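Local coordinates for tryparedoxin (Leishmania major, PDB 3S9F), which probably works as a thioredoxin-fold disulfide reductase, passing reducing equivalents through a redox-active disulfide in the parasite's peroxide detoxification pathway, at residues R114-V117 and E118-K122. Sequence-based numbering, arbitrary orientation.
Sequences RNIV and EALTK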
# COMPACT_ATOMS: atom_id res chain seq x y z
N ARG A 114 -1.40 -10.78 0.39
CA ARG A 114 -2.26 -11.35 1.43
C ARG A 114 -2.32 -10.47 2.68
O ARG A 114 -3.39 -10.33 3.29
CB ARG A 114 -1.74 -12.73 1.82
CG ARG A 114 -1.76 -13.73 0.68
CD ARG A 114 -0.52 -14.62 0.74
NE ARG A 114 -0.79 -16.01 0.37
CZ ARG A 114 -1.42 -16.89 1.14
NH1 ARG A 114 -1.91 -16.54 2.34
NH2 ARG A 114 -1.59 -18.13 0.71
N ASN A 115 -1.16 -9.92 3.06
CA ASN A 115 -0.99 -9.05 4.21
C ASN A 115 -2.04 -7.94 4.14
O ASN A 115 -2.68 -7.61 5.14
CB ASN A 115 0.40 -8.36 4.17
CG ASN A 115 1.47 -9.10 4.95
OD1 ASN A 115 2.66 -8.78 4.80
ND2 ASN A 115 1.08 -10.06 5.80
N ILE A 116 -2.20 -7.35 2.95
CA ILE A 116 -3.15 -6.26 2.75
C ILE A 116 -4.58 -6.73 3.00
O ILE A 116 -5.34 -6.04 3.67
CB ILE A 116 -3.03 -5.62 1.32
CG1 ILE A 116 -1.82 -4.69 1.25
CG2 ILE A 116 -4.31 -4.82 0.97
CD1 ILE A 116 -1.41 -4.33 -0.16
N VAL A 117 -4.95 -7.89 2.46
CA VAL A 117 -6.31 -8.44 2.66
C VAL A 117 -6.58 -8.68 4.15
O VAL A 117 -7.65 -8.35 4.66
CB VAL A 117 -6.56 -9.74 1.83
CG1 VAL A 117 -7.92 -10.36 2.18
CG2 VAL A 117 -6.51 -9.40 0.31
N GLU A 118 -5.57 -9.21 4.83
CA GLU A 118 -5.68 -9.48 6.27
C GLU A 118 -5.94 -8.19 7.04
O GLU A 118 -6.80 -8.15 7.93
CB GLU A 118 -4.42 -10.14 6.79
CG GLU A 118 -4.18 -11.56 6.29
CD GLU A 118 -3.16 -12.33 7.13
OE1 GLU A 118 -2.41 -11.72 7.94
OE2 GLU A 118 -3.13 -13.57 6.99
N ALA A 119 -5.19 -7.15 6.71
CA ALA A 119 -5.37 -5.83 7.34
C ALA A 119 -6.72 -5.18 7.08
O ALA A 119 -7.33 -4.62 8.00
CB ALA A 119 -4.24 -4.88 6.91
N LEU A 120 -7.16 -5.21 5.83
CA LEU A 120 -8.47 -4.67 5.46
C LEU A 120 -9.59 -5.44 6.12
O LEU A 120 -10.58 -4.86 6.52
CB LEU A 120 -8.65 -4.69 3.94
CG LEU A 120 -7.79 -3.69 3.15
CD1 LEU A 120 -8.12 -3.89 1.68
CD2 LEU A 120 -8.08 -2.27 3.57
N THR A 121 -9.42 -6.76 6.23
CA THR A 121 -10.37 -7.62 6.91
C THR A 121 -10.51 -7.16 8.36
O THR A 121 -11.63 -7.03 8.89
CB THR A 121 -9.90 -9.12 6.82
OG1 THR A 121 -10.02 -9.56 5.45
CG2 THR A 121 -10.73 -10.02 7.71
N LYS A 122 -9.36 -6.90 9.01
CA LYS A 122 -9.38 -6.44 10.40
C LYS A 122 -10.03 -5.06 10.48
O LYS A 122 -10.90 -4.83 11.33
CB LYS A 122 -7.97 -6.44 10.99
CG LYS A 122 -7.93 -5.92 12.44
CD LYS A 122 -6.71 -6.41 13.19
CE LYS A 122 -6.92 -6.30 14.69
NZ LYS A 122 -6.12 -7.34 15.36
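With chi1 at -69°, T121 carries OG1 beside its own backbone N, which the helix already directs at the carbonyl of V117, and the hydroxyl thereby reaches the same oxygen. T121 OG1 donates to V117 O at 2.8 Å, coming from above the carbonyl plane, 41° out of it, and not along a lone pair. T121 N reaches the same V117 O at 2.9 Å from the opposite face, so two donors grip one oxygen. V117 CG1, anti to its backbone N (chi1 174°), swings toward the carbonyl side and lies 4.0 Å from T121 OG1, a methyl flanking the hydroxyl. OG1 is also hydrogen-bonded to NE1 of W90, which ties this turn to the region just after strand 83-89.

One turn of the apolar side is formed by I116 and L120, whose side chains run side by side and point the same way; in one of the two modelled conformers of I116, its CG2 meets L120 CD1 at 4.0 Å. All of this belongs to helix 114-123, which in this thioredoxin fold lies against the central sheet: L120 packs on F53 and F55 of strand 50-56, and I109 touches both I116 and L120. L28 of the second subunit packs on the same two residues, so this side also contributes to the dimer contact.

The alpha-helical i to i+4 bonds continue through the segment, E118 N, A119 N and L120 N donating to R114 O, N115 O and I116 O in turn. On the exposed side, E118 runs its extended chain back along the helix toward R114, E118 CG passing 3.3 Å from R114 O. The charged ends do not meet: R114 NH1 and E118 OE2 stay 5.7 Å apart, so no salt bridge forms between them, and any attraction is probably weak. Further round, the nearest atom of the N115 side chain lies about 3 Å from a bound magnesium ion.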